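Side-chain contacts in tapirin (Caldicellulosiruptor hydrothermalis, PDB 6N2C), which probably binds cellulose and so attaches this extremely thermophilic bacterium to it, through a zinc-containing C-terminal beta-helix domain: residues S178-F181 with T185-L188; V375-N380 with V440-P445; I471-K476 with I560-S565; F275-I280 with E455-T460. All blocks are in the same frame, centred on the assembly; numbering follows the deposited sequence.

How the contacts relate
Tapirin's C-terminal domain is a long parallel beta-helix. Strands 186-190, 273-276 and 374-378, used by contacts 1, 4 and 2, lie on one of its faces. After strand 434-436 the chain runs back along this face, supplying 440-445, then 455-460. Contact 2 is nested inside the loop closed by contact 4. Contacts 1 and 4 touch through Phe181 with Glu455 and Ile180 with Ile456. Contact 3 comes last. The centres of contacts 2 and 3 are about 57 Å apart, and those of contacts 1 and 3 about 18 Å. Contacts 2 and 4 join the returning segment to the beta-helix face, and contact 3 joins a loop to helix 557-565 near one end. All lie away from the zinc site.

Contact 1 (S178-F181 with T185-L188); sequences SNIF and TYGL
The Tyr186 ring meets Ile180 at its edge, where Ile180 O lies near the ring plane. Asn179 O approaches the same ring obliquely, 3.9 Å from Tyr186 CE1. The Phe183 ring, from the three residues between the two segments, stacks on Tyr186. The phenol oxygen makes the clear polar link. Tyr186 OH donates to Ile180 O over 2.6 Å. It arrives in the carbonyl plane, on a lone pair, with a C=O...O angle of 122°. This satisfies a backbone carbonyl of the 3-10 segment and ties down the far end of a buried ring. Ile180 CG2 lies 3.7 Å from the same Tyr186 OH. The isoleucine side chain also packs on Ile233 and on Ile452 of helix 451-457.

The arrangement belongs to the entry into the parallel beta-helix. The 3-10 segment 178-181 precedes strand 186-190, and the chain turns a corner at Gly187. The backbone there bonds to Asn206 on one neighbouring coil and to Leu535 on another.

Thr185 carries the second half of the contact. Its OG1 lies 3.0 Å from Asn179 O, but Asp182 O is a stronger partner for its hydroxyl. Asn206 ND2 also bonds to this hydroxyl. With chi1 at 71°, OG1 sits between the backbone N and the carbonyl carbon, while CG2 is turned beside the backbone N. That methyl packs against the Asn179 side chain, 4.0 Å from ND2, and the two side chains cross at about a right angle.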
loop_
_atom_site.group_PDB
_atom_site.type_symbol
_atom_site.label_atom_id
_atom_site.label_comp_id
_atom_site.label_asym_id
_atom_site.label_seq_id
_atom_site.Cartn_x
_atom_site.Cartn_y
_atom_site.Cartn_z
ATOM N N SER A 178 -11.779 -13.228 5.514
ATOM C CA SER A 178 -11.537 -14.135 6.652
ATOM C C SER A 178 -10.331 -15.032 6.492
ATOM O O SER A 178 -9.787 -15.505 7.496
ATOM C CB SER A 178 -12.805 -14.980 6.989
ATOM O OG SER A 178 -13.930 -14.168 7.320
ATOM N N ASN A 179 -9.869 -15.277 5.270
ATOM C CA ASN A 179 -8.607 -15.995 5.061
ATOM C C ASN A 179 -7.368 -15.278 5.642
ATOM O O ASN A 179 -6.365 -15.921 5.844
ATOM C CB ASN A 179 -8.232 -16.249 3.635
ATOM C CG ASN A 179 -9.198 -17.161 2.895
ATOM O OD1 ASN A 179 -9.492 -16.882 1.729
ATOM N ND2 ASN A 179 -9.637 -18.197 3.478
ATOM N N ILE A 180 -7.442 -13.988 5.914
ATOM C CA ILE A 180 -6.352 -13.294 6.618
ATOM C C ILE A 180 -5.962 -14.015 7.929
ATOM O O ILE A 180 -4.815 -13.975 8.356
ATOM C CB ILE A 180 -6.663 -11.789 6.739
ATOM C CG1 ILE A 180 -6.379 -11.130 5.357
ATOM C CG2 ILE A 180 -5.821 -11.114 7.773
ATOM C CD1 ILE A 180 -7.051 -9.748 5.195
ATOM N N PHE A 181 -6.978 -14.631 8.581
ATOM C CA PHE A 181 -6.767 -15.263 9.880
ATOM C C PHE A 181 -6.521 -16.736 9.757
ATOM O O PHE A 181 -6.346 -17.391 10.790
ATOM C CB PHE A 181 -8.000 -15.057 10.740
ATOM C CG PHE A 181 -8.355 -13.612 10.879
ATOM C CD1 PHE A 181 -7.674 -12.786 11.724
ATOM C CD2 PHE A 181 -9.328 -13.054 10.039
ATOM C CE1 PHE A 181 -7.987 -11.447 11.780
ATOM C CE2 PHE A 181 -9.648 -11.736 10.114
ATOM C CZ PHE A 181 -8.975 -10.920 10.975
ATOM N N THR A 185 -3.277 -20.223 4.279
ATOM C CA THR A 185 -3.437 -19.438 3.026
ATOM C C THR A 185 -2.267 -18.485 2.759
ATOM O O THR A 185 -2.382 -17.584 1.948
ATOM C CB THR A 185 -4.761 -18.635 3.010
ATOM O OG1 THR A 185 -4.734 -17.553 3.927
ATOM C CG2 THR A 185 -5.930 -19.569 3.347
ATOM N N TYR A 186 -1.181 -18.674 3.504
ATOM C CA TYR A 186 0.009 -17.803 3.387
ATOM C C TYR A 186 1.155 -18.480 2.725
ATOM O O TYR A 186 1.588 -19.574 3.137
ATOM C CB TYR A 186 0.430 -17.214 4.767
ATOM C CG TYR A 186 -0.457 -16.094 5.288
ATOM C CD1 TYR A 186 -1.744 -16.345 5.714
ATOM C CD2 TYR A 186 0.030 -14.839 5.422
ATOM C CE1 TYR A 186 -2.566 -15.343 6.197
ATOM C CE2 TYR A 186 -0.737 -13.834 5.983
ATOM C CZ TYR A 186 -2.039 -14.089 6.355
ATOM O OH TYR A 186 -2.814 -13.079 6.882
ATOM N N GLY A 187 1.741 -17.839 1.720
ATOM C CA GLY A 187 2.861 -18.384 1.048
ATOM C C GLY A 187 4.200 -18.016 1.668
ATOM O O GLY A 187 5.176 -18.780 1.593
ATOM N N LEU A 188 4.245 -16.823 2.258
ATOM C CA LEU A 188 5.484 -16.292 2.932
ATOM C C LEU A 188 5.025 -15.621 4.220
ATOM O O LEU A 188 4.078 -14.794 4.255
ATOM C CB LEU A 188 6.289 -15.295 2.012
ATOM C CG LEU A 188 6.647 -15.841 0.655
ATOM C CD1 LEU A 188 7.191 -14.710 -0.182
ATOM C CD2 LEU A 188 7.621 -16.966 0.708
#

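Contact 2 (V375-N380 with V440-P445); sequences VLYCNN and VNFQIP
Phe442 reaches from an irregular segment onto the side chain of Tyr377 and the backbone of Cys378. Its first torsion, chi1 62°, sets CG between its own backbone N and carbonyl carbon, with the ring projecting toward strand 374-378. Phe442 CB starts the contact, 3.9 Å from Tyr377 CD2. Phe442 CG comes next, 3.7 Å from that same Tyr377 CD2. Further out, Phe442 CE2 lies 3.5 Å from Tyr377 CB. This methylene sits over the centre of the phenylalanine face, in a CH-pi contact only 13° off the ring normal. The two rings meet obliquely, with planes at 49° and centroids 5.2 Å apart. At the tip the partner becomes backbone. Phe442 CE1 is 3.3 Å from Cys378 O, which lies near the ring plane at the edge. Phe442 CZ meets the peptide link itself, 3.4 Å from Cys378 C, with Asn379 N also at the edge. The side-chain part is apolar, while the ring edge meets the 378-379 peptide. This is a coil of the parallel beta-helix. Tyr377 lies beside Tyr356 of strand 354-356 and touches Val395 of strand 393-396, while Phe442 also rests on Ser397 in the loop that follows.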
loop_
_atom_site.group_PDB
_atom_site.type_symbol
_atom_site.label_atom_id
_atom_site.label_comp_id
_atom_site.label_asym_id
_atom_site.label_seq_id
_atom_site.Cartn_x
_atom_site.Cartn_y
_atom_site.Cartn_z
ATOM N N VAL A 375 -15.956 20.193 -6.686
ATOM C CA VAL A 375 -16.136 21.054 -5.587
ATOM C C VAL A 375 -15.024 20.819 -4.560
ATOM O O VAL A 375 -14.782 19.664 -4.191
ATOM C CB VAL A 375 -17.513 20.831 -4.948
ATOM C CG1 VAL A 375 -17.739 21.803 -3.822
ATOM C CG2 VAL A 375 -18.603 20.940 -6.002
ATOM N N LEU A 376 -14.392 21.877 -4.082
ATOM C CA LEU A 376 -13.365 21.816 -3.064
ATOM C C LEU A 376 -13.843 22.526 -1.797
ATOM O O LEU A 376 -14.312 23.692 -1.856
ATOM C CB LEU A 376 -12.057 22.407 -3.567
ATOM C CG LEU A 376 -11.560 21.650 -4.818
ATOM C CD1 LEU A 376 -11.967 22.382 -6.071
ATOM C CD2 LEU A 376 -10.076 21.413 -4.816
ATOM N N TYR A 377 -13.734 21.841 -0.661
ATOM C CA TYR A 377 -14.066 22.377 0.630
ATOM C C TYR A 377 -12.767 22.483 1.464
ATOM O O TYR A 377 -12.045 21.496 1.580
ATOM C CB TYR A 377 -15.049 21.429 1.400
ATOM C CG TYR A 377 -16.348 21.199 0.779
ATOM C CD1 TYR A 377 -16.545 20.262 -0.186
ATOM C CD2 TYR A 377 -17.430 21.979 1.166
ATOM C CE1 TYR A 377 -17.757 20.065 -0.793
ATOM C CE2 TYR A 377 -18.655 21.793 0.597
ATOM C CZ TYR A 377 -18.840 20.846 -0.354
ATOM O OH TYR A 377 -20.075 20.698 -0.940
ATOM N N CYS A 378 -12.502 23.654 2.023
ATOM C CA CYS A 378 -11.402 23.860 2.926
ATOM C C CYS A 378 -11.713 24.784 4.096
ATOM O O CYS A 378 -12.628 25.645 4.030
ATOM C CB CYS A 378 -10.107 24.281 2.179
ATOM S SG CYS A 378 -10.292 25.908 1.412
ATOM N N ASN A 379 -10.910 24.652 5.159
ATOM C CA ASN A 379 -10.931 25.627 6.223
ATOM C C ASN A 379 -10.100 26.864 5.847
ATOM O O ASN A 379 -10.620 27.989 5.814
ATOM C CB ASN A 379 -10.468 25.018 7.532
ATOM C CG ASN A 379 -10.267 26.114 8.626
ATOM O OD1 ASN A 379 -11.036 27.082 8.694
ATOM N ND2 ASN A 379 -9.301 25.907 9.509
ATOM N N ASN A 380 -8.829 26.668 5.465
ATOM C CA ASN A 380 -8.033 27.769 5.011
ATOM C C ASN A 380 -7.557 27.485 3.609
ATOM O O ASN A 380 -7.160 26.352 3.301
ATOM C CB ASN A 380 -6.865 28.026 5.943
ATOM C CG ASN A 380 -7.299 28.512 7.310
ATOM O OD1 ASN A 380 -8.164 29.390 7.460
ATOM N ND2 ASN A 380 -6.643 27.963 8.349
ATOM N N VAL A 440 -20.727 30.013 6.431
ATOM C CA VAL A 440 -20.456 28.857 5.589
ATOM C C VAL A 440 -19.651 27.836 6.431
ATOM O O VAL A 440 -18.802 28.187 7.293
ATOM C CB VAL A 440 -19.741 29.197 4.226
ATOM C CG1 VAL A 440 -18.327 29.594 4.505
ATOM C CG2 VAL A 440 -19.808 28.010 3.327
ATOM N N ASN A 441 -20.097 26.574 6.335
ATOM C CA ASN A 441 -19.514 25.537 7.180
ATOM C C ASN A 441 -19.658 24.206 6.519
ATOM O O ASN A 441 -20.521 24.019 5.707
ATOM C CB ASN A 441 -20.145 25.496 8.596
ATOM C CG ASN A 441 -21.589 24.994 8.541
ATOM O OD1 ASN A 441 -21.855 23.784 8.622
ATOM N ND2 ASN A 441 -22.534 25.927 8.268
ATOM N N PHE A 442 -18.771 23.265 6.863
ATOM C CA PHE A 442 -18.926 21.891 6.384
ATOM C C PHE A 442 -18.245 20.948 7.391
ATOM O O PHE A 442 -17.303 21.296 8.111
ATOM C CB PHE A 442 -18.351 21.675 4.948
ATOM C CG PHE A 442 -16.886 21.929 4.864
ATOM C CD1 PHE A 442 -16.421 23.239 4.815
ATOM C CD2 PHE A 442 -15.965 20.876 4.929
ATOM C CE1 PHE A 442 -15.064 23.517 4.742
ATOM C CE2 PHE A 442 -14.615 21.150 4.883
ATOM C CZ PHE A 442 -14.165 22.481 4.827
ATOM N N GLN A 443 -18.715 19.737 7.389
ATOM C CA GLN A 443 -18.262 18.712 8.333
ATOM C C GLN A 443 -17.855 17.545 7.428
ATOM O O GLN A 443 -18.643 17.007 6.722
ATOM C CB GLN A 443 -19.380 18.269 9.365
ATOM C CG GLN A 443 -19.749 19.282 10.446
ATOM C CD GLN A 443 -20.553 20.402 9.871
ATOM O OE1 GLN A 443 -21.588 20.141 9.313
ATOM N NE2 GLN A 443 -20.044 21.643 9.933
ATOM N N ILE A 444 -16.550 17.213 7.428
ATOM C CA ILE A 444 -16.068 16.290 6.413
ATOM C C ILE A 444 -16.536 14.869 6.752
ATOM O O ILE A 444 -16.269 14.443 7.863
ATOM C CB ILE A 444 -14.546 16.320 6.424
ATOM C CG1 ILE A 444 -14.080 17.666 5.940
ATOM C CG2 ILE A 444 -14.010 15.207 5.483
ATOM C CD1 ILE A 444 -12.620 17.968 6.221
ATOM N N PRO A 445 -17.140 14.151 5.808
ATOM C CA PRO A 445 -17.722 12.821 6.086
ATOM C C PRO A 445 -16.671 11.683 5.898
ATOM O O PRO A 445 -16.717 10.930 4.941
ATOM C CB PRO A 445 -18.777 12.710 5.058
ATOM C CG PRO A 445 -18.237 13.477 3.876
ATOM C CD PRO A 445 -17.537 14.635 4.476
#

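Contact 3 (I471-K476 with I560-S565); sequences IVEDKK and IDYLLS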
loop_
_atom_site.group_PDB
_atom_site.type_symbol
_atom_site.label_atom_id
_atom_site.label_comp_id
_atom_site.label_asym_id
_atom_site.label_seq_id
_atom_site.Cartn_x
_atom_site.Cartn_y
_atom_site.Cartn_z
ATOM N N ILE A 471 6.359 -24.689 18.349
ATOM C CA ILE A 471 7.231 -25.692 17.779
ATOM C C ILE A 471 8.245 -26.058 18.887
ATOM O O ILE A 471 9.173 -25.279 19.136
ATOM C CB ILE A 471 7.994 -25.186 16.546
ATOM C CG1 ILE A 471 7.055 -24.752 15.420
ATOM C CG2 ILE A 471 8.961 -26.202 16.063
ATOM C CD1 ILE A 471 7.746 -23.924 14.411
ATOM N N VAL A 472 8.034 -27.227 19.534
ATOM C CA VAL A 472 8.928 -27.712 20.623
ATOM C C VAL A 472 9.690 -28.952 20.211
ATOM O O VAL A 472 10.500 -29.452 20.978
ATOM C CB VAL A 472 8.128 -27.903 21.939
ATOM C CG1 VAL A 472 7.487 -26.587 22.314
ATOM C CG2 VAL A 472 7.067 -28.997 21.816
ATOM N N GLU A 473 9.395 -29.477 19.011
ATOM C CA GLU A 473 10.062 -30.648 18.434
ATOM C C GLU A 473 10.268 -30.407 16.965
ATOM O O GLU A 473 9.493 -29.665 16.336
ATOM C CB GLU A 473 9.205 -31.939 18.635
ATOM C CG GLU A 473 8.039 -32.200 17.674
ATOM C CD GLU A 473 7.380 -33.593 17.852
ATOM O OE1 GLU A 473 7.800 -34.343 18.803
ATOM O OE2 GLU A 473 6.457 -33.952 17.049
ATOM N N ASP A 474 11.283 -31.038 16.393
ATOM C CA ASP A 474 11.393 -31.069 14.959
ATOM C C ASP A 474 10.475 -32.160 14.350
ATOM O O ASP A 474 10.238 -33.233 14.989
ATOM C CB ASP A 474 12.820 -31.395 14.515
ATOM C CG ASP A 474 13.820 -30.328 14.889
ATOM O OD1 ASP A 474 13.445 -29.168 15.233
ATOM O OD2 ASP A 474 15.022 -30.626 14.785
ATOM N N LYS A 475 9.935 -31.904 13.141
ATOM C CA LYS A 475 9.125 -32.935 12.442
ATOM C C LYS A 475 9.669 -32.915 11.030
ATOM O O LYS A 475 9.463 -31.944 10.283
ATOM C CB LYS A 475 7.685 -32.610 12.531
ATOM C CG LYS A 475 6.679 -33.583 11.917
ATOM C CD LYS A 475 6.733 -34.944 12.636
ATOM C CE LYS A 475 5.534 -35.755 12.232
ATOM N NZ LYS A 475 5.700 -37.101 12.832
ATOM N N LYS A 476 10.353 -33.998 10.619
ATOM C CA LYS A 476 11.032 -34.061 9.356
ATOM C C LYS A 476 10.569 -35.189 8.370
ATOM O O LYS A 476 11.113 -35.287 7.273
ATOM C CB LYS A 476 12.507 -34.333 9.594
ATOM C CG LYS A 476 13.241 -33.266 10.433
ATOM C CD LYS A 476 14.757 -33.536 10.354
ATOM C CE LYS A 476 15.583 -32.385 10.906
ATOM N NZ LYS A 476 17.018 -32.782 11.082
ATOM N N ILE A 560 -0.647 -29.835 7.502
ATOM C CA ILE A 560 -1.594 -28.999 8.131
ATOM C C ILE A 560 -2.150 -29.698 9.406
ATOM O O ILE A 560 -2.239 -29.136 10.511
ATOM C CB ILE A 560 -2.748 -28.668 7.212
ATOM C CG1 ILE A 560 -2.278 -27.785 6.025
ATOM C CG2 ILE A 560 -3.920 -28.027 7.927
ATOM C CD1 ILE A 560 -3.277 -27.574 4.989
ATOM N N ASP A 561 -2.498 -30.978 9.247
ATOM C CA ASP A 561 -3.037 -31.726 10.384
ATOM C C ASP A 561 -2.014 -31.753 11.553
ATOM O O ASP A 561 -2.405 -31.584 12.710
ATOM C CB ASP A 561 -3.322 -33.176 10.005
ATOM C CG ASP A 561 -4.492 -33.299 9.010
ATOM O OD1 ASP A 561 -5.249 -32.358 8.741
ATOM O OD2 ASP A 561 -4.568 -34.404 8.558
ATOM N N TYR A 562 -0.752 -31.961 11.247
ATOM C CA TYR A 562 0.293 -31.916 12.258
ATOM C C TYR A 562 0.385 -30.561 12.936
ATOM O O TYR A 562 0.346 -30.443 14.222
ATOM C CB TYR A 562 1.651 -32.276 11.715
ATOM C CG TYR A 562 2.772 -32.224 12.700
ATOM C CD1 TYR A 562 2.981 -33.262 13.624
ATOM C CD2 TYR A 562 3.563 -31.081 12.842
ATOM C CE1 TYR A 562 4.005 -33.183 14.549
ATOM C CE2 TYR A 562 4.536 -30.958 13.812
ATOM C CZ TYR A 562 4.803 -32.030 14.624
ATOM O OH TYR A 562 5.747 -31.934 15.564
ATOM N N LEU A 563 0.428 -29.515 12.136
ATOM C CA LEU A 563 0.516 -28.194 12.712
ATOM C C LEU A 563 -0.682 -27.833 13.590
ATOM O O LEU A 563 -0.523 -27.161 14.636
ATOM C CB LEU A 563 0.653 -27.110 11.668
ATOM C CG LEU A 563 1.936 -27.226 10.830
ATOM C CD1 LEU A 563 1.912 -26.273 9.615
ATOM C CD2 LEU A 563 3.219 -27.000 11.589
ATOM N N LEU A 564 -1.857 -28.270 13.215
ATOM C CA LEU A 564 -3.015 -28.026 13.969
ATOM C C LEU A 564 -2.955 -28.844 15.300
ATOM O O LEU A 564 -3.371 -28.291 16.340
ATOM C CB LEU A 564 -4.294 -28.481 13.206
ATOM C CG LEU A 564 -4.735 -27.601 12.031
ATOM C CD1 LEU A 564 -5.878 -28.206 11.194
ATOM C CD2 LEU A 564 -5.255 -26.289 12.527
ATOM N N SER A 565 -2.480 -30.076 15.234
ATOM C CA SER A 565 -2.438 -30.935 16.417
ATOM C C SER A 565 -1.534 -30.370 17.490
ATOM O O SER A 565 -1.824 -30.520 18.688
ATOM C CB SER A 565 -2.023 -32.349 16.091
ATOM O OG SER A 565 -0.632 -32.499 15.798
HETATM O O HOH W 1 6.683 -29.523 16.079
#
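Lys475 and Tyr562 bring the two backbones closest, with their CA atoms 8.9 Å apart. This gap separates the irregular segment 471-476 from helix 557-565, which lies near one end of the parallel beta-helix. The Tyr562 side chain bridges it. Its CG is anti to the backbone N (chi1 179°), and the ring extends from the helix to the other segment. Lys475 lies over one face of the ring. Its CG makes a CH-pi contact 3.7 Å from the ring centroid, and its CB is 3.6 Å from Tyr562 CZ. The lysine chain bends at chi2, 63°, and then continues over the ring, with CE 3.8 Å from Tyr562 CD1. Lys475 NZ goes on to form a salt bridge with Asp477. The Lys475 backbone bonds to Val487 of strand 483-488, which ties the segment to the beta-helix. Glu473 works at the ring edge. Tyr562 OH donates 2.6 Å to Glu473 OE2, on the lone pair anti to the other oxygen. Glu473 was modelled in two conformers, so this bond is doubtful as a permanent one. Carboxylate and ring are nearly coplanar, 3° apart. A water in the ring plane donates both to Tyr562 OH and, over 2.8 Å, to Glu473 O.

Contact 4 (F275-I280 with E455-T460); sequences FSDGTI and EIKKNT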
loop_
_atom_site.group_PDB
_atom_site.type_symbol
_atom_site.label_atom_id
_atom_site.label_comp_id
_atom_site.label_asym_id
_atom_site.label_seq_id
_atom_site.Cartn_x
_atom_site.Cartn_y
_atom_site.Cartn_z
ATOM N N PHE A 275 -3.653 0.663 2.837
ATOM C CA PHE A 275 -3.718 1.345 4.116
ATOM C C PHE A 275 -2.344 1.386 4.711
ATOM O O PHE A 275 -1.745 0.328 4.910
ATOM C CB PHE A 275 -4.682 0.564 5.069
ATOM C CG PHE A 275 -5.125 1.312 6.248
ATOM C CD1 PHE A 275 -4.220 1.650 7.275
ATOM C CD2 PHE A 275 -6.458 1.737 6.371
ATOM C CE1 PHE A 275 -4.643 2.377 8.388
ATOM C CE2 PHE A 275 -6.840 2.434 7.481
ATOM C CZ PHE A 275 -5.958 2.778 8.470
ATOM N N SER A 276 -1.876 2.576 5.099
ATOM C CA SER A 276 -0.642 2.673 5.850
ATOM C C SER A 276 -0.829 3.646 6.995
ATOM O O SER A 276 -1.505 4.643 6.862
ATOM C CB SER A 276 0.546 3.126 5.005
ATOM O OG SER A 276 1.763 3.046 5.723
ATOM N N ASP A 277 -0.272 3.340 8.157
ATOM C CA ASP A 277 -0.194 4.327 9.192
ATOM C C ASP A 277 0.935 5.336 8.975
ATOM O O ASP A 277 1.071 6.264 9.836
ATOM C CB ASP A 277 -0.035 3.681 10.545
ATOM C CG ASP A 277 -1.264 2.799 10.918
ATOM O OD1 ASP A 277 -2.370 3.286 10.675
ATOM O OD2 ASP A 277 -1.062 1.689 11.537
ATOM N N GLY A 278 1.718 5.178 7.935
ATOM C CA GLY A 278 2.923 6.019 7.673
ATOM C C GLY A 278 2.825 6.773 6.361
ATOM O O GLY A 278 1.763 7.105 5.852
ATOM N N THR A 279 3.987 7.022 5.799
ATOM C CA THR A 279 4.104 7.823 4.594
ATOM C C THR A 279 4.263 6.930 3.386
ATOM O O THR A 279 5.045 5.983 3.424
ATOM C CB THR A 279 5.302 8.767 4.743
ATOM O OG1 THR A 279 5.047 9.700 5.783
ATOM C CG2 THR A 279 5.551 9.556 3.536
ATOM N N ILE A 280 3.536 7.245 2.329
ATOM C CA ILE A 280 3.638 6.652 1.046
ATOM C C ILE A 280 4.366 7.629 0.188
ATOM O O ILE A 280 3.869 8.749 0.007
ATOM C CB ILE A 280 2.246 6.305 0.416
ATOM C CG1 ILE A 280 1.517 5.293 1.335
ATOM C CG2 ILE A 280 2.450 5.770 -1.019
ATOM C CD1 ILE A 280 0.118 4.961 0.775
ATOM N N GLU A 455 -8.855 -5.168 13.087
ATOM C CA GLU A 455 -8.494 -6.525 13.611
ATOM C C GLU A 455 -7.021 -6.816 13.386
ATOM O O GLU A 455 -6.339 -7.332 14.272
ATOM C CB GLU A 455 -9.362 -7.610 13.004
ATOM C CG GLU A 455 -10.839 -7.462 13.281
ATOM C CD GLU A 455 -11.112 -7.543 14.820
ATOM O OE1 GLU A 455 -11.755 -6.608 15.387
ATOM O OE2 GLU A 455 -10.504 -8.438 15.419
ATOM N N ILE A 456 -6.473 -6.439 12.231
ATOM C CA ILE A 456 -5.031 -6.646 11.983
ATOM C C ILE A 456 -4.165 -5.906 12.987
ATOM O O ILE A 456 -3.073 -6.332 13.372
ATOM C CB ILE A 456 -4.734 -6.235 10.544
ATOM C CG1 ILE A 456 -5.181 -7.388 9.632
ATOM C CG2 ILE A 456 -3.263 -5.897 10.322
ATOM C CD1 ILE A 456 -5.334 -6.805 8.213
ATOM N N LYS A 457 -4.622 -4.717 13.404
ATOM C CA LYS A 457 -3.835 -3.913 14.277
ATOM C C LYS A 457 -3.924 -4.319 15.718
ATOM O O LYS A 457 -3.095 -3.847 16.512
ATOM C CB LYS A 457 -4.256 -2.425 14.115
ATOM C CG LYS A 457 -3.734 -1.834 12.812
ATOM C CD LYS A 457 -4.239 -0.393 12.456
ATOM C CE LYS A 457 -3.546 0.675 13.230
ATOM N NZ LYS A 457 -3.998 2.069 12.836
ATOM N N LYS A 458 -4.906 -5.136 16.075
ATOM C CA LYS A 458 -5.048 -5.608 17.458
ATOM C C LYS A 458 -3.927 -6.558 17.778
ATOM O O LYS A 458 -3.396 -7.243 16.887
ATOM C CB LYS A 458 -6.385 -6.325 17.713
ATOM C CG LYS A 458 -7.576 -5.425 17.881
ATOM C CD LYS A 458 -8.876 -6.221 18.038
ATOM C CE LYS A 458 -10.052 -5.296 17.744
ATOM N NZ LYS A 458 -11.335 -5.820 18.249
ATOM N N ASN A 459 -3.615 -6.645 19.072
ATOM C CA ASN A 459 -2.506 -7.459 19.541
ATOM C C ASN A 459 -2.802 -8.974 19.390
ATOM O O ASN A 459 -1.915 -9.779 19.522
ATOM C CB ASN A 459 -2.170 -7.138 21.008
ATOM C CG ASN A 459 -1.953 -5.654 21.259
ATOM O OD1 ASN A 459 -1.259 -4.997 20.509
ATOM N ND2 ASN A 459 -2.544 -5.133 22.352
ATOM N N THR A 460 -4.042 -9.350 19.137
ATOM C CA THR A 460 -4.375 -10.691 18.789
ATOM C C THR A 460 -3.802 -11.122 17.433
ATOM O O THR A 460 -3.682 -12.317 17.182
ATOM C CB THR A 460 -5.905 -10.904 18.768
ATOM O OG1 THR A 460 -6.557 -9.851 18.038
ATOM C CG2 THR A 460 -6.485 -10.921 20.171
#
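A corner of the parallel beta-helix carries Asp277, which faces Lys457 of helix 451-457. The corner joins strand 273-276 to strand 279-281, and it includes an ST turn. Ser276 OG accepts from Gly278 N over 3.1 Å, with an N-H...O angle of 159°. The turn leaves the Asp277 side chain directed at the helix. Asp277 and Lys457 approach from opposite directions and form a salt bridge at the surface. Lys457 NZ donates to Asp277 OD1 over 3.0 Å. The ammonium meets the syn side of the carboxylate, 25° out of its plane. It also lies 3.2 Å from Asp277 OD2, so the charge sits near both oxygens. The lysine chain is extended until chi3, 77°, where it bends to bring NZ to the acid. The carboxylate has another direct partner. Tyr254 OH bonds to Asp277 OD2 and is the stronger partner of this carboxylate. A hydroxyl and an ammonium therefore grip the group together, which would probably favour its ionised form. Back at the corner, Asp277 OD1 lies in the plane of the Phe275 ring, at its edge.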